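Local coordinates for pullulanase (Klebsiella oxytoca, PDB 2YOC), which hydrolyses the alpha-1,6-glucosidic linkages of pullulan and related branched alpha-glucans and is a substrate of the type 2 secretion system, at residues L283-Q288 with R297-T302. Residues are numbered along the deposited sequence; the frame is centred on the assembly and turned at random.
With SO4 (sulfate ion), chain Q; SO4 (sulfate ion), chain S.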
loop_
_atom_site.group_PDB
_atom_site.type_symbol
_atom_site.label_atom_id
_atom_site.label_comp_id
_atom_site.label_asym_id
_atom_site.label_seq_id
_atom_site.Cartn_x
_atom_site.Cartn_y
_atom_site.Cartn_z
ATOM N N LEU B 283 52.122 -13.610 -8.682
ATOM C CA LEU B 283 53.342 -12.854 -8.984
ATOM C C LEU B 283 53.223 -11.376 -8.709
ATOM O O LEU B 283 52.124 -10.867 -8.476
ATOM C CB LEU B 283 53.851 -13.100 -10.404
ATOM C CG LEU B 283 54.014 -14.571 -10.752
ATOM C CD1 LEU B 283 54.499 -14.731 -12.137
ATOM C CD2 LEU B 283 54.921 -15.263 -9.798
ATOM N N SER B 284 54.378 -10.688 -8.666
ATOM C CA SER B 284 54.427 -9.257 -8.392
ATOM C C SER B 284 54.805 -8.491 -9.627
ATOM O O SER B 284 55.666 -8.918 -10.415
ATOM C CB SER B 284 55.327 -8.959 -7.207
ATOM O OG SER B 284 54.548 -9.125 -6.029
ATOM N N TYR B 285 54.103 -7.398 -9.847
ATOM C CA TYR B 285 54.302 -6.644 -11.075
ATOM C C TYR B 285 54.892 -5.246 -10.915
ATOM O O TYR B 285 54.828 -4.651 -9.822
ATOM C CB TYR B 285 53.040 -6.701 -11.966
ATOM C CG TYR B 285 52.640 -8.121 -12.314
ATOM C CD1 TYR B 285 51.830 -8.867 -11.466
ATOM C CD2 TYR B 285 53.110 -8.736 -13.471
ATOM C CE1 TYR B 285 51.484 -10.186 -11.765
ATOM C CE2 TYR B 285 52.765 -10.059 -13.783
ATOM C CZ TYR B 285 51.926 -10.767 -12.937
ATOM O OH TYR B 285 51.574 -12.062 -13.205
ATOM N N GLY B 286 55.514 -4.785 -12.001
ATOM C CA GLY B 286 56.165 -3.489 -12.075
ATOM C C GLY B 286 57.666 -3.641 -12.160
ATOM O O GLY B 286 58.165 -4.704 -12.543
ATOM N N ALA B 287 58.391 -2.554 -11.832
ATOM C CA ALA B 287 59.843 -2.511 -11.789
ATOM C C ALA B 287 60.171 -2.564 -10.300
ATOM O O ALA B 287 60.385 -1.549 -9.642
ATOM C CB ALA B 287 60.352 -1.237 -12.429
ATOM N N GLN B 288 60.094 -3.780 -9.767
ATOM C CA GLN B 288 60.290 -4.123 -8.378
ATOM C C GLN B 288 61.754 -4.014 -7.954
ATOM O O GLN B 288 62.520 -4.974 -8.069
ATOM C CB GLN B 288 59.733 -5.544 -8.111
ATOM C CG GLN B 288 58.239 -5.693 -8.261
ATOM C CD GLN B 288 57.946 -6.960 -9.011
ATOM O OE1 GLN B 288 57.845 -8.042 -8.421
ATOM N NE2 GLN B 288 57.878 -6.871 -10.342
ATOM N N ARG B 297 58.571 -7.026 -14.212
ATOM C CA ARG B 297 57.577 -8.016 -14.583
ATOM C C ARG B 297 56.331 -7.400 -15.133
ATOM O O ARG B 297 55.664 -6.562 -14.480
ATOM C CB ARG B 297 57.233 -8.997 -13.457
ATOM C CG ARG B 297 56.364 -10.176 -13.927
ATOM C CD ARG B 297 56.085 -11.174 -12.836
ATOM N NE ARG B 297 57.267 -12.002 -12.591
ATOM C CZ ARG B 297 58.069 -11.846 -11.544
ATOM N NH1 ARG B 297 57.809 -10.915 -10.635
ATOM N NH2 ARG B 297 59.139 -12.620 -11.395
ATOM N N VAL B 298 55.979 -7.884 -16.333
ATOM C CA VAL B 298 54.755 -7.497 -17.031
ATOM C C VAL B 298 53.936 -8.745 -17.429
ATOM O O VAL B 298 54.498 -9.698 -17.985
ATOM C CB VAL B 298 55.021 -6.496 -18.212
ATOM C CG1 VAL B 298 55.945 -7.085 -19.261
ATOM C CG2 VAL B 298 53.725 -5.998 -18.839
ATOM N N TRP B 299 52.633 -8.743 -17.137
ATOM C CA TRP B 299 51.751 -9.816 -17.589
ATOM C C TRP B 299 51.320 -9.418 -18.997
ATOM O O TRP B 299 50.787 -8.314 -19.189
ATOM C CB TRP B 299 50.493 -9.953 -16.709
ATOM C CG TRP B 299 49.653 -11.159 -17.024
ATOM C CD1 TRP B 299 50.045 -12.467 -16.977
ATOM C CD2 TRP B 299 48.274 -11.165 -17.412
ATOM N NE1 TRP B 299 48.994 -13.288 -17.321
ATOM C CE2 TRP B 299 47.895 -12.516 -17.596
ATOM C CE3 TRP B 299 47.321 -10.152 -17.663
ATOM C CZ2 TRP B 299 46.598 -12.887 -17.993
ATOM C CZ3 TRP B 299 46.029 -10.517 -18.044
ATOM C CH2 TRP B 299 45.677 -11.871 -18.194
ATOM N N ALA B 300 51.590 -10.300 -19.976
ATOM C CA ALA B 300 51.275 -10.134 -21.396
ATOM C C ALA B 300 51.188 -11.561 -21.997
ATOM O O ALA B 300 52.110 -11.988 -22.687
ATOM C CB ALA B 300 52.352 -9.300 -22.072
ATOM N N PRO B 301 50.130 -12.354 -21.651
ATOM C CA PRO B 301 50.072 -13.753 -22.116
ATOM C C PRO B 301 49.933 -13.970 -23.621
ATOM O O PRO B 301 50.194 -15.080 -24.103
ATOM C CB PRO B 301 48.911 -14.336 -21.312
ATOM C CG PRO B 301 48.023 -13.170 -21.056
ATOM C CD PRO B 301 48.949 -12.029 -20.809
ATOM N N THR B 302 49.571 -12.921 -24.369
ATOM C CA THR B 302 49.445 -13.050 -25.815
ATOM C C THR B 302 50.644 -12.516 -26.585
ATOM O O THR B 302 50.809 -12.880 -27.755
ATOM C CB THR B 302 48.135 -12.454 -26.310
ATOM O OG1 THR B 302 48.173 -11.022 -26.241
ATOM C CG2 THR B 302 46.939 -13.031 -25.590
HETATM S S SO4 Q . 60.118 -12.078 -7.694
HETATM O O1 SO4 Q . 60.864 -12.631 -8.862
HETATM O O2 SO4 Q . 59.449 -13.190 -6.963
HETATM O O3 SO4 Q . 59.103 -11.095 -8.133
HETATM O O4 SO4 Q . 61.039 -11.372 -6.804
HETATM S S SO4 S . 56.922 -11.438 -3.915
HETATM O O1 SO4 S . 56.488 -11.550 -5.325
HETATM O O2 SO4 S . 57.999 -12.421 -3.651
HETATM O O3 SO4 S . 55.768 -11.697 -3.042
HETATM O O4 SO4 S . 57.430 -10.087 -3.658
#
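Gly286 and Arg297 form an antiparallel hydrogen-bonded pair in the beta hairpin of strands 286-290 and 293-299, within the region assigned to carbohydrate-binding module 48. Gly286 N gives a nearly straight bond to Arg297 O (3.1 Å, 177°), and Arg297 N returns one to Gly286 O (2.9 Å). Gly286 O also accepts a hydrogen bond from Gln288 NE2, which comes from above the carbonyl plane and not along a lone pair, so two donors grip the oxygen.

Beyond the pair, the Arg297 side chain runs back over 283-285. It leaves with CG anti to the backbone N (chi1 -170°) and bends at chi3, so that Arg297 NH1 donates a hydrogen bond of 2.9 Å to a lone pair of Ser284 O, which lies in the plane of the guanidinium. NH1 and NH2 of Arg297 also donate hydrogen bonds to O3 and O1 of the chain Q sulfate, the former at 2.8 Å; the ion probably comes from the crystallisation liquor. The aliphatic part of Arg297 packs against Leu283 and Tyr285: CD meets Leu283 CB at 3.8 Å and CG lies 3.6 Å from Tyr285 CD2. Further along the phenol ring, Tyr285 CE2 touches Trp299 CB at 3.7 Å.

The Tyr285 hydroxyl is hydrogen-bonded to Ala280 O at the end of helix 269-280. Strand 331-336 pairs with 293-299, its Ala331 touching Leu283, Tyr285 and Arg297, while Val298 faces Tyr347 of strand 344-353 and Trp299 packs edge-to-face with Tyr615.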